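Local coordinates for protein single-stranded DNA specific exonuclease RecJ (Thermus thermophilus, PDB 2ZXR) that degrades single-stranded DNA in the 5' to 3' direction as a divalent-metal-dependent exonuclease, with no detectable activity on single-stranded RNA, at residues L569-A572 and G576-L579; R610-A615 and R633-Y638; L550-L555 and R600-L605; P593-G598 and A652-N657. All blocks are in the same frame, centred on the assembly; numbering follows the deposited sequence.

Contact 1 of 4, residues L569-A572 and G576-L579; sequences LDYA and GFRL
The ring of Phe577 lies with one face on Ala572 at the end of helix 566-573. These residues belong to a beta-alpha-beta unit, strand 558-560, helix 566-573 and strand 578-579, and the helix closes with a Schellman motif. Ala572 CA stands 4.0 Å from the ring centroid and 21° off the ring normal, a CH-pi contact. The Tyr571 ring also approaches Phe577. The two planes are turned 87° apart, and the pair is oblique, with Tyr571 CE2 3.8 Å from Phe577 CZ. Gly576, with positive phi, is the C-prime residue of the motif, and beyond it the chain turns back with Phe577 CB directed at the helix. CG of Phe577 is anti to the carbonyl carbon (chi1 -71°), which lays the ring over Ala572. Ala553 and Arg554 of helix 546-554 touch the same ring. Ala572 CB packs on the ring at Phe577 CD1, 3.6 Å away, and meets Leu579 CD1 at 4.2 Å. Leu579 and Ala572 both also touch Val561, so the methyl group sits in apolar surroundings. The motif's backbone bond, from Phe577 N to Ala572 O, is 3.2 Å long and nearly straight, but the donor sits above the carbonyl plane.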
loop_
_atom_site.group_PDB
_atom_site.type_symbol
_atom_site.label_atom_id
_atom_site.label_comp_id
_atom_site.label_asym_id
_atom_site.label_seq_id
_atom_site.Cartn_x
_atom_site.Cartn_y
_atom_site.Cartn_z
ATOM N N LEU A 569 -47.672 6.000 7.911
ATOM C CA LEU A 569 -48.748 5.632 7.012
ATOM C C LEU A 569 -50.028 6.313 7.480
ATOM O O LEU A 569 -50.698 7.005 6.708
ATOM C CB LEU A 569 -48.939 4.122 7.011
ATOM C CG LEU A 569 -49.889 3.615 5.934
ATOM C CD1 LEU A 569 -49.429 4.117 4.580
ATOM C CD2 LEU A 569 -49.924 2.101 5.960
ATOM N N ASP A 570 -50.360 6.118 8.753
ATOM C CA ASP A 570 -51.550 6.730 9.330
ATOM C C ASP A 570 -51.525 8.233 9.076
ATOM O O ASP A 570 -52.510 8.798 8.596
ATOM C CB ASP A 570 -51.619 6.463 10.838
ATOM C CG ASP A 570 -52.732 7.253 11.521
ATOM O OD1 ASP A 570 -52.473 8.387 11.999
ATOM O OD2 ASP A 570 -53.870 6.736 11.562
ATOM N N TYR A 571 -50.400 8.863 9.405
ATOM C CA TYR A 571 -50.215 10.297 9.209
ATOM C C TYR A 571 -50.488 10.665 7.755
ATOM O O TYR A 571 -51.221 11.616 7.471
ATOM C CB TYR A 571 -48.785 10.688 9.560
ATOM C CG TYR A 571 -48.441 12.131 9.276
ATOM C CD1 TYR A 571 -48.682 13.132 10.221
ATOM C CD2 TYR A 571 -47.863 12.496 8.063
ATOM C CE1 TYR A 571 -48.350 14.465 9.963
ATOM C CE2 TYR A 571 -47.529 13.821 7.791
ATOM C CZ TYR A 571 -47.773 14.802 8.742
ATOM O OH TYR A 571 -47.435 16.112 8.463
ATOM N N ALA A 572 -49.882 9.908 6.839
ATOM C CA ALA A 572 -50.058 10.136 5.408
ATOM C C ALA A 572 -51.547 10.085 5.056
ATOM O O ALA A 572 -52.077 11.020 4.458
ATOM C CB ALA A 572 -49.284 9.085 4.605
ATOM N N GLY A 576 -54.236 13.230 3.660
ATOM C CA GLY A 576 -54.471 13.290 2.225
ATOM C C GLY A 576 -53.346 13.066 1.214
ATOM O O GLY A 576 -53.447 13.556 0.076
ATOM N N PHE A 577 -52.290 12.340 1.577
ATOM C CA PHE A 577 -51.207 12.104 0.616
ATOM C C PHE A 577 -51.723 11.223 -0.506
ATOM O O PHE A 577 -52.607 10.389 -0.297
ATOM C CB PHE A 577 -50.006 11.387 1.261
ATOM C CG PHE A 577 -49.212 12.232 2.217
ATOM C CD1 PHE A 577 -47.983 11.780 2.691
ATOM C CD2 PHE A 577 -49.675 13.478 2.632
ATOM C CE1 PHE A 577 -47.222 12.550 3.560
ATOM C CE2 PHE A 577 -48.928 14.261 3.501
ATOM C CZ PHE A 577 -47.695 13.798 3.967
ATOM N N ARG A 578 -51.167 11.411 -1.697
ATOM C CA ARG A 578 -51.534 10.595 -2.840
ATOM C C ARG A 578 -50.648 9.327 -2.750
ATOM O O ARG A 578 -49.617 9.209 -3.423
ATOM C CB ARG A 578 -51.281 11.367 -4.151
ATOM C CG ARG A 578 -51.679 10.608 -5.415
ATOM C CD ARG A 578 -51.295 11.335 -6.729
ATOM N NE ARG A 578 -51.343 10.398 -7.844
ATOM C CZ ARG A 578 -50.538 10.408 -8.903
ATOM N NH1 ARG A 578 -50.691 9.481 -9.844
ATOM N NH2 ARG A 578 -49.584 11.328 -9.036
ATOM N N LEU A 579 -51.062 8.397 -1.888
ATOM C CA LEU A 579 -50.352 7.132 -1.662
ATOM C C LEU A 579 -50.316 6.202 -2.856
ATOM O O LEU A 579 -51.341 5.954 -3.496
ATOM C CB LEU A 579 -50.956 6.376 -0.492
ATOM C CG LEU A 579 -50.592 6.895 0.896
ATOM C CD1 LEU A 579 -49.070 6.886 1.035
ATOM C CD2 LEU A 579 -51.153 8.307 1.094
#

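Contact 2 of 4, residues R610-A615 and R633-Y638; sequences RARLSA and RLLFAY
Arg612 and Tyr638 cross at about a right angle, with the guanidinium and ring planes 65° apart. Arg612 NH1 comes to the edge of the tyrosine ring, near its plane, 3.7 Å from Tyr638 CE1. The charge therefore meets the ring at its rim. The contact joins a type I beta turn, Arg610 to Leu613, in the loop after strand 601-603, to helix 624-639 in the C-terminal domain of RecJ. Arg612 has CG anti to its own N (chi1 -175°) and is extended from CG to NE, so it carries its charged end from the turn to the helix. There Leu635 CD1 lies over one face of the guanidinium, displaced toward its rim. The same methyl comes within 4.3 Å of Arg612 CG. This one methyl thus packs against both the stem and the flat end of the arginine.

The polar ends are held by residues outside the two segments. Arg612 NH1 bonds to the carbonyl of Gly606, and NH2 makes a salt bridge with Glu639. Arg607 brings a like charge close to NE, which the carboxylate of Glu639 would probably offset in part. Leu605 N holds the hydroxyl of Tyr638, while Arg641 makes a cation-pi contact with the tyrosine ring.

The other branch of Leu635 turns to Ser614. Ser614 CB points toward the helix, and chi1 of 79° sets OG between the backbone N and the carbonyl carbon. No hydrogen bond links the two segments. Ser614 OG lies 3.1 Å from Leu635 CD2, a close polar-to-methyl approach.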
loop_
_atom_site.group_PDB
_atom_site.type_symbol
_atom_site.label_atom_id
_atom_site.label_comp_id
_atom_site.label_asym_id
_atom_site.label_seq_id
_atom_site.Cartn_x
_atom_site.Cartn_y
_atom_site.Cartn_z
ATOM N N ARG A 610 -39.913 6.800 11.549
ATOM C CA ARG A 610 -39.563 5.480 12.016
ATOM C C ARG A 610 -38.548 4.870 11.055
ATOM O O ARG A 610 -37.723 4.066 11.453
ATOM C CB ARG A 610 -40.806 4.605 12.098
ATOM C CG ARG A 610 -41.110 4.122 13.514
ATOM C CD ARG A 610 -39.978 3.243 14.109
ATOM N NE ARG A 610 -40.266 2.858 15.497
ATOM C CZ ARG A 610 -40.193 3.679 16.546
ATOM N NH1 ARG A 610 -39.827 4.947 16.390
ATOM N NH2 ARG A 610 -40.514 3.237 17.758
ATOM N N ALA A 611 -38.619 5.263 9.786
ATOM C CA ALA A 611 -37.690 4.765 8.780
ATOM C C ALA A 611 -36.273 5.038 9.275
ATOM O O ALA A 611 -35.419 4.155 9.274
ATOM C CB ALA A 611 -37.923 5.472 7.442
ATOM N N ARG A 612 -36.038 6.267 9.704
ATOM C CA ARG A 612 -34.741 6.657 10.199
ATOM C C ARG A 612 -34.297 5.780 11.361
ATOM O O ARG A 612 -33.105 5.640 11.629
ATOM C CB ARG A 612 -34.774 8.104 10.644
ATOM C CG ARG A 612 -33.429 8.597 11.056
ATOM C CD ARG A 612 -33.383 10.102 11.068
ATOM N NE ARG A 612 -31.999 10.536 11.034
ATOM C CZ ARG A 612 -31.430 11.167 10.014
ATOM N NH1 ARG A 612 -32.133 11.455 8.932
ATOM N NH2 ARG A 612 -30.142 11.479 10.069
ATOM N N LEU A 613 -35.262 5.196 12.059
ATOM C CA LEU A 613 -34.935 4.337 13.179
ATOM C C LEU A 613 -34.334 3.018 12.741
ATOM O O LEU A 613 -34.772 1.949 13.149
ATOM C CB LEU A 613 -36.159 4.132 14.047
ATOM C CG LEU A 613 -36.339 5.362 14.936
ATOM C CD1 LEU A 613 -35.157 5.446 15.900
ATOM C CD2 LEU A 613 -36.400 6.633 14.098
ATOM N N SER A 614 -33.330 3.137 11.865
ATOM C CA SER A 614 -32.528 2.030 11.339
ATOM C C SER A 614 -31.186 2.457 11.933
ATOM O O SER A 614 -30.103 2.003 11.554
ATOM C CB SER A 614 -32.457 2.068 9.811
ATOM O OG SER A 614 -31.521 3.032 9.355
ATOM N N ALA A 615 -31.309 3.381 12.874
ATOM C CA ALA A 615 -30.203 3.927 13.615
ATOM C C ALA A 615 -30.150 3.298 15.017
ATOM O O ALA A 615 -29.350 3.713 15.852
ATOM C CB ALA A 615 -30.372 5.441 13.722
ATOM N N ARG A 633 -24.050 2.763 6.476
ATOM C CA ARG A 633 -23.811 3.226 5.099
ATOM C C ARG A 633 -25.034 3.989 4.593
ATOM O O ARG A 633 -24.905 5.085 4.055
ATOM C CB ARG A 633 -23.579 2.064 4.137
ATOM C CG ARG A 633 -22.140 1.811 3.782
ATOM C CD ARG A 633 -21.484 3.022 3.166
ATOM N NE ARG A 633 -20.882 2.650 1.899
ATOM C CZ ARG A 633 -19.885 1.786 1.761
ATOM N NH1 ARG A 633 -19.353 1.189 2.815
ATOM N NH2 ARG A 633 -19.426 1.532 0.554
ATOM N N LEU A 634 -26.215 3.399 4.767
ATOM C CA LEU A 634 -27.458 4.034 4.308
ATOM C C LEU A 634 -27.616 5.418 4.890
ATOM O O LEU A 634 -27.842 6.387 4.165
ATOM C CB LEU A 634 -28.688 3.189 4.686
ATOM C CG LEU A 634 -29.117 2.058 3.757
ATOM C CD1 LEU A 634 -30.313 1.315 4.362
ATOM C CD2 LEU A 634 -29.492 2.631 2.395
ATOM N N LEU A 635 -27.501 5.507 6.214
ATOM C CA LEU A 635 -27.616 6.785 6.903
ATOM C C LEU A 635 -26.570 7.762 6.440
ATOM O O LEU A 635 -26.869 8.941 6.268
ATOM C CB LEU A 635 -27.467 6.617 8.420
ATOM C CG LEU A 635 -28.680 6.203 9.249
ATOM C CD1 LEU A 635 -29.816 7.231 9.080
ATOM C CD2 LEU A 635 -29.128 4.851 8.802
ATOM N N PHE A 636 -25.331 7.288 6.270
ATOM C CA PHE A 636 -24.249 8.178 5.838
ATOM C C PHE A 636 -24.523 8.718 4.443
ATOM O O PHE A 636 -24.447 9.920 4.232
ATOM C CB PHE A 636 -22.884 7.461 5.834
ATOM C CG PHE A 636 -21.770 8.283 5.229
ATOM C CD1 PHE A 636 -21.181 9.331 5.946
ATOM C CD2 PHE A 636 -21.359 8.059 3.910
ATOM C CE1 PHE A 636 -20.206 10.150 5.356
ATOM C CE2 PHE A 636 -20.385 8.866 3.309
ATOM C CZ PHE A 636 -19.806 9.917 4.033
ATOM N N ALA A 637 -24.827 7.826 3.492
ATOM C CA ALA A 637 -25.104 8.257 2.124
ATOM C C ALA A 637 -26.358 9.124 2.060
ATOM O O ALA A 637 -26.447 10.020 1.217
ATOM C CB ALA A 637 -25.256 7.051 1.178
ATOM N N TYR A 638 -27.322 8.852 2.931
ATOM C CA TYR A 638 -28.544 9.662 2.954
ATOM C C TYR A 638 -28.195 11.092 3.361
ATOM O O TYR A 638 -28.487 12.037 2.624
ATOM C CB TYR A 638 -29.575 9.074 3.927
ATOM C CG TYR A 638 -30.848 9.886 4.011
ATOM C CD1 TYR A 638 -31.146 10.633 5.149
ATOM C CD2 TYR A 638 -31.760 9.903 2.948
ATOM C CE1 TYR A 638 -32.324 11.377 5.241
ATOM C CE2 TYR A 638 -32.934 10.640 3.021
ATOM C CZ TYR A 638 -33.218 11.380 4.177
ATOM O OH TYR A 638 -34.399 12.108 4.269
#

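Contact 3 of 4, residues L550-L555 and R600-L605; sequences LARARL and RVEVAL
Arg552 NH1 and Glu602 OE1 form the shortest polar bond here, 2.6 Å long with an N-H...O angle of 165°. A second bond runs from Arg552 NH2 to Glu602 OE2 at 3.0 Å and is more bent. The guanidinium thus grips the carboxylate end-on, one nitrogen to each oxygen, in a two-bonded salt bridge. The fit is not flat, because the two planes are 57° apart. OE1 lies near the guanidinium plane but is met from above the carboxylate plane. OE2 is met on its syn side, again well out of the carboxylate plane.

The glutamate reaches out with an extended chain beyond CG. The arginine instead bends at chi3 (56°), a bend that presents NH1 and NH2 to Glu602. Arg552 NE makes a further salt bridge to Glu557, so two carboxylates fix the rotation of the guanidinium. Leu544 packs against Arg552, and Leu587 of the adjoining strand against Glu602.

The CA atoms of Arg552 and Glu602 remain 11.2 Å apart, so the long side chains bridge the gap. The arrangement is a surface salt bridge from helix 546-554, which follows edge strand 541-543, to strand 601-603 of the parallel five-stranded sheet of an alpha/beta fold.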
loop_
_atom_site.group_PDB
_atom_site.type_symbol
_atom_site.label_atom_id
_atom_site.label_comp_id
_atom_site.label_asym_id
_atom_site.label_seq_id
_atom_site.Cartn_x
_atom_site.Cartn_y
_atom_site.Cartn_z
ATOM N N LEU A 550 -41.803 15.936 2.630
ATOM C CA LEU A 550 -43.128 16.120 3.204
ATOM C C LEU A 550 -43.859 17.287 2.569
ATOM O O LEU A 550 -45.066 17.229 2.393
ATOM C CB LEU A 550 -43.035 16.297 4.733
ATOM C CG LEU A 550 -42.628 15.018 5.486
ATOM C CD1 LEU A 550 -42.313 15.342 6.935
ATOM C CD2 LEU A 550 -43.728 13.969 5.380
ATOM N N ALA A 551 -43.128 18.335 2.212
ATOM C CA ALA A 551 -43.747 19.493 1.567
ATOM C C ALA A 551 -44.364 19.051 0.237
ATOM O O ALA A 551 -45.504 19.385 -0.069
ATOM C CB ALA A 551 -42.708 20.602 1.317
ATOM N N ARG A 552 -43.613 18.271 -0.540
ATOM C CA ARG A 552 -44.107 17.806 -1.830
ATOM C C ARG A 552 -45.263 16.828 -1.681
ATOM O O ARG A 552 -46.187 16.815 -2.495
ATOM C CB ARG A 552 -42.956 17.203 -2.637
ATOM C CG ARG A 552 -42.003 18.282 -3.139
ATOM C CD ARG A 552 -40.618 17.759 -3.595
ATOM N NE ARG A 552 -40.686 16.722 -4.616
ATOM C CZ ARG A 552 -39.630 16.211 -5.256
ATOM N NH1 ARG A 552 -39.810 15.254 -6.169
ATOM N NH2 ARG A 552 -38.395 16.660 -5.012
ATOM N N ALA A 553 -45.233 16.021 -0.631
ATOM C CA ALA A 553 -46.296 15.064 -0.410
ATOM C C ALA A 553 -47.591 15.787 -0.022
ATOM O O ALA A 553 -48.674 15.340 -0.354
ATOM C CB ALA A 553 -45.898 14.084 0.692
ATOM N N ARG A 554 -47.475 16.892 0.698
ATOM C CA ARG A 554 -48.659 17.624 1.107
ATOM C C ARG A 554 -49.260 18.361 -0.073
ATOM O O ARG A 554 -50.456 18.643 -0.088
ATOM C CB ARG A 554 -48.316 18.579 2.252
ATOM C CG ARG A 554 -48.125 17.818 3.559
ATOM C CD ARG A 554 -48.008 18.716 4.764
ATOM N NE ARG A 554 -46.752 19.444 4.768
ATOM C CZ ARG A 554 -45.777 19.253 5.657
ATOM N NH1 ARG A 554 -45.919 18.349 6.620
ATOM N NH2 ARG A 554 -44.661 19.972 5.579
ATOM N N LEU A 555 -48.413 18.639 -1.062
ATOM C CA LEU A 555 -48.793 19.314 -2.289
ATOM C C LEU A 555 -49.466 18.323 -3.252
ATOM O O LEU A 555 -49.987 18.719 -4.297
ATOM C CB LEU A 555 -47.542 19.935 -2.937
ATOM C CG LEU A 555 -47.254 21.446 -2.840
ATOM C CD1 LEU A 555 -47.853 22.054 -1.596
ATOM C CD2 LEU A 555 -45.766 21.671 -2.871
ATOM N N ARG A 600 -35.779 5.027 -10.554
ATOM C CA ARG A 600 -35.257 6.393 -10.527
ATOM C C ARG A 600 -36.249 7.137 -9.646
ATOM O O ARG A 600 -37.293 7.640 -10.099
ATOM C CB ARG A 600 -35.187 7.028 -11.904
ATOM C CG ARG A 600 -34.119 8.143 -11.999
ATOM C CD ARG A 600 -34.407 9.341 -11.080
ATOM N NE ARG A 600 -33.445 10.441 -11.255
ATOM C CZ ARG A 600 -33.523 11.631 -10.647
ATOM N NH1 ARG A 600 -32.600 12.557 -10.871
ATOM N NH2 ARG A 600 -34.517 11.904 -9.815
ATOM N N VAL A 601 -35.920 7.175 -8.363
ATOM C CA VAL A 601 -36.791 7.795 -7.383
ATOM C C VAL A 601 -36.051 8.684 -6.404
ATOM O O VAL A 601 -34.816 8.653 -6.317
ATOM C CB VAL A 601 -37.542 6.703 -6.592
ATOM C CG1 VAL A 601 -38.429 5.909 -7.532
ATOM C CG2 VAL A 601 -36.530 5.758 -5.906
ATOM N N GLU A 602 -36.821 9.482 -5.668
ATOM C CA GLU A 602 -36.252 10.369 -4.661
ATOM C C GLU A 602 -36.679 9.758 -3.348
ATOM O O GLU A 602 -37.851 9.400 -3.164
ATOM C CB GLU A 602 -36.788 11.781 -4.826
ATOM C CG GLU A 602 -36.276 12.392 -6.101
ATOM C CD GLU A 602 -36.702 13.818 -6.245
ATOM O OE1 GLU A 602 -37.620 14.065 -7.052
ATOM O OE2 GLU A 602 -36.135 14.686 -5.549
ATOM N N VAL A 603 -35.717 9.608 -2.448
ATOM C CA VAL A 603 -36.000 8.957 -1.198
ATOM C C VAL A 603 -35.682 9.784 0.013
ATOM O O VAL A 603 -34.616 10.385 0.119
ATOM C CB VAL A 603 -35.231 7.622 -1.119
ATOM C CG1 VAL A 603 -35.571 6.884 0.167
ATOM C CG2 VAL A 603 -35.542 6.788 -2.355
ATOM N N ALA A 604 -36.636 9.822 0.925
ATOM C CA ALA A 604 -36.475 10.541 2.170
ATOM C C ALA A 604 -36.712 9.488 3.254
ATOM O O ALA A 604 -37.352 8.463 3.010
ATOM C CB ALA A 604 -37.511 11.663 2.273
ATOM N N LEU A 605 -36.172 9.724 4.438
ATOM C CA LEU A 605 -36.373 8.786 5.531
ATOM C C LEU A 605 -37.113 9.567 6.577
ATOM O O LEU A 605 -38.276 9.298 6.900
ATOM C CB LEU A 605 -35.038 8.342 6.108
ATOM C CG LEU A 605 -34.128 7.569 5.166
ATOM C CD1 LEU A 605 -32.774 7.390 5.854
ATOM C CD2 LEU A 605 -34.784 6.239 4.791
#

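Contact 4 of 4, residues P593-G598 and A652-N657; sequences PRPVLG and AYWEVN
The loop 593-598 runs without regular structure past the last turn of helix 643-655, and its backbone comes closest at Arg594, whose CA is 5.6 Å from that of Trp654. Trp654 carries the contact, and its CB points toward the loop. With CG anti to the carbonyl carbon (chi1 -55°), the indole lies with one face against residues 594 and 595. Pro595 packs over the five-membered ring. Its CA is 3.4 Å from the ring centroid and only 12° off the normal, a CH-pi contact over the face. Pro595 CB adds to this at 3.4 Å from Trp654 CD1, and Pro595 CD reaches Trp654 CG at 3.6 Å.

The six-membered ring faces the preceding peptide. Arg594 O is over the same face, 3.7 Å from Trp654 CZ3. The Arg594 CB points away from the helix, so its backbone rather than its side chain does the touching. Pro592, just before the loop segment, also touches the tryptophan.

One water ties the two backbones together. It donates to Pro593 O at 2.9 Å and to Trp654 O at 2.8 Å. Direct hydrogen bonds between the segments are absent, and Trp654 NE1 is buried without a polar partner in the model. The loop is therefore held to the helix mainly by CH-pi and van der Waals contact, with a shared water as a polar link between the backbones.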
loop_
_atom_site.group_PDB
_atom_site.type_symbol
_atom_site.label_atom_id
_atom_site.label_comp_id
_atom_site.label_asym_id
_atom_site.label_seq_id
_atom_site.Cartn_x
_atom_site.Cartn_y
_atom_site.Cartn_z
ATOM N N PRO A 593 -39.819 -3.136 1.314
ATOM C CA PRO A 593 -39.302 -4.402 1.840
ATOM C C PRO A 593 -38.429 -5.180 0.858
ATOM O O PRO A 593 -37.456 -5.824 1.257
ATOM C CB PRO A 593 -40.574 -5.157 2.213
ATOM C CG PRO A 593 -41.557 -4.677 1.169
ATOM C CD PRO A 593 -41.288 -3.183 1.170
ATOM N N ARG A 594 -38.778 -5.133 -0.422
ATOM C CA ARG A 594 -38.022 -5.849 -1.436
ATOM C C ARG A 594 -37.608 -4.926 -2.561
ATOM O O ARG A 594 -38.173 -3.863 -2.738
ATOM C CB ARG A 594 -38.856 -7.016 -1.969
ATOM C CG ARG A 594 -39.039 -8.117 -0.923
ATOM C CD ARG A 594 -40.308 -8.925 -1.112
ATOM N NE ARG A 594 -41.505 -8.092 -1.021
ATOM C CZ ARG A 594 -42.170 -7.625 -2.074
ATOM N NH1 ARG A 594 -41.765 -7.914 -3.310
ATOM N NH2 ARG A 594 -43.234 -6.854 -1.896
ATOM N N PRO A 595 -36.621 -5.333 -3.354
ATOM C CA PRO A 595 -36.192 -4.460 -4.440
ATOM C C PRO A 595 -37.255 -3.941 -5.407
ATOM O O PRO A 595 -38.240 -4.619 -5.733
ATOM C CB PRO A 595 -35.106 -5.277 -5.145
ATOM C CG PRO A 595 -35.343 -6.694 -4.682
ATOM C CD PRO A 595 -35.788 -6.543 -3.276
ATOM N N VAL A 596 -37.037 -2.701 -5.836
ATOM C CA VAL A 596 -37.892 -2.037 -6.800
ATOM C C VAL A 596 -36.906 -1.283 -7.694
ATOM O O VAL A 596 -36.503 -0.157 -7.380
ATOM C CB VAL A 596 -38.859 -1.060 -6.114
ATOM C CG1 VAL A 596 -39.797 -0.451 -7.157
ATOM C CG2 VAL A 596 -39.668 -1.792 -5.045
ATOM N N LEU A 597 -36.496 -1.934 -8.779
ATOM C CA LEU A 597 -35.518 -1.373 -9.709
ATOM C C LEU A 597 -36.151 -0.854 -11.001
ATOM O O LEU A 597 -37.343 -1.031 -11.223
ATOM C CB LEU A 597 -34.439 -2.422 -10.009
ATOM C CG LEU A 597 -33.692 -2.939 -8.759
ATOM C CD1 LEU A 597 -32.599 -3.919 -9.153
ATOM C CD2 LEU A 597 -33.081 -1.753 -8.008
ATOM N N GLY A 598 -35.350 -0.220 -11.855
ATOM C CA GLY A 598 -35.903 0.357 -13.071
ATOM C C GLY A 598 -36.919 1.393 -12.599
ATOM O O GLY A 598 -38.061 1.456 -13.063
ATOM N N ALA A 652 -27.733 -3.596 -0.988
ATOM C CA ALA A 652 -27.240 -4.515 0.037
ATOM C C ALA A 652 -28.328 -4.661 1.096
ATOM O O ALA A 652 -28.532 -5.747 1.654
ATOM C CB ALA A 652 -25.925 -3.980 0.672
ATOM N N TYR A 653 -29.023 -3.557 1.356
ATOM C CA TYR A 653 -30.103 -3.535 2.339
ATOM C C TYR A 653 -31.212 -4.535 1.975
ATOM O O TYR A 653 -31.692 -5.257 2.849
ATOM C CB TYR A 653 -30.695 -2.133 2.452
ATOM C CG TYR A 653 -31.868 -2.032 3.413
ATOM C CD1 TYR A 653 -31.671 -2.033 4.786
ATOM C CD2 TYR A 653 -33.181 -1.962 2.941
ATOM C CE1 TYR A 653 -32.745 -1.969 5.670
ATOM C CE2 TYR A 653 -34.268 -1.893 3.825
ATOM C CZ TYR A 653 -34.034 -1.901 5.188
ATOM O OH TYR A 653 -35.099 -1.860 6.072
ATOM N N TRP A 654 -31.628 -4.574 0.706
ATOM C CA TRP A 654 -32.672 -5.531 0.299
ATOM C C TRP A 654 -32.132 -6.934 0.602
ATOM O O TRP A 654 -32.830 -7.782 1.144
ATOM C CB TRP A 654 -32.947 -5.540 -1.210
ATOM C CG TRP A 654 -33.298 -4.263 -1.925
ATOM C CD1 TRP A 654 -32.799 -3.849 -3.152
ATOM C CD2 TRP A 654 -34.269 -3.297 -1.552
ATOM N NE1 TRP A 654 -33.408 -2.693 -3.552
ATOM C CE2 TRP A 654 -34.313 -2.326 -2.594
ATOM C CE3 TRP A 654 -35.103 -3.149 -0.453
ATOM C CZ2 TRP A 654 -35.164 -1.227 -2.556
ATOM C CZ3 TRP A 654 -35.931 -2.075 -0.414
ATOM C CH2 TRP A 654 -35.958 -1.115 -1.464
ATOM N N GLU A 655 -30.886 -7.177 0.204
ATOM C CA GLU A 655 -30.279 -8.480 0.421
ATOM C C GLU A 655 -30.180 -8.915 1.882
ATOM O O GLU A 655 -30.632 -10.005 2.233
ATOM C CB GLU A 655 -28.900 -8.539 -0.233
ATOM C CG GLU A 655 -28.934 -9.228 -1.578
ATOM C CD GLU A 655 -29.824 -10.478 -1.556
ATOM O OE1 GLU A 655 -29.483 -11.468 -0.859
ATOM O OE2 GLU A 655 -30.879 -10.460 -2.226
ATOM N N VAL A 656 -29.601 -8.078 2.736
ATOM C CA VAL A 656 -29.474 -8.442 4.142
ATOM C C VAL A 656 -30.814 -8.602 4.839
ATOM O O VAL A 656 -30.880 -8.663 6.067
ATOM C CB VAL A 656 -28.668 -7.411 4.952
ATOM C CG1 VAL A 656 -27.271 -7.328 4.417
ATOM C CG2 VAL A 656 -29.344 -6.060 4.917
ATOM N N ASN A 657 -31.893 -8.644 4.077
ATOM C CA ASN A 657 -33.183 -8.824 4.702
ATOM C C ASN A 657 -33.953 -9.932 4.024
ATOM O O ASN A 657 -34.941 -10.415 4.563
ATOM C CB ASN A 657 -33.978 -7.521 4.676
ATOM C CG ASN A 657 -33.494 -6.531 5.715
ATOM O OD1 ASN A 657 -33.409 -6.849 6.900
ATOM N ND2 ASN A 657 -33.177 -5.325 5.280
HETATM O O HOH W 1 -35.567 -7.968 0.781
#

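All four contacts lie within the C-terminal domain of RecJ, at centres 32 to 52 Å from the centre of the chain and away from the magnesium site. Contacts 1 and 3 touch, with centres 12 Å apart, and reach the same parallel sheet: Phe577 CE1 packs on Ala553 CB at 3.5 Å. Contact 3 joins contact 2 through a probable hydrogen bond between Tyr638 OH and Leu605 N at 3.0 Å. Contacts 2 and 4 meet where the successive helices 624-639 and 643-655 pack, Leu634 CD1 on Tyr653 CD1 at 3.6 Å. Contact 4 adjoins contact 3 in sequence, but contacts 1 and 4 stay about 11 Å apart at their nearest atoms.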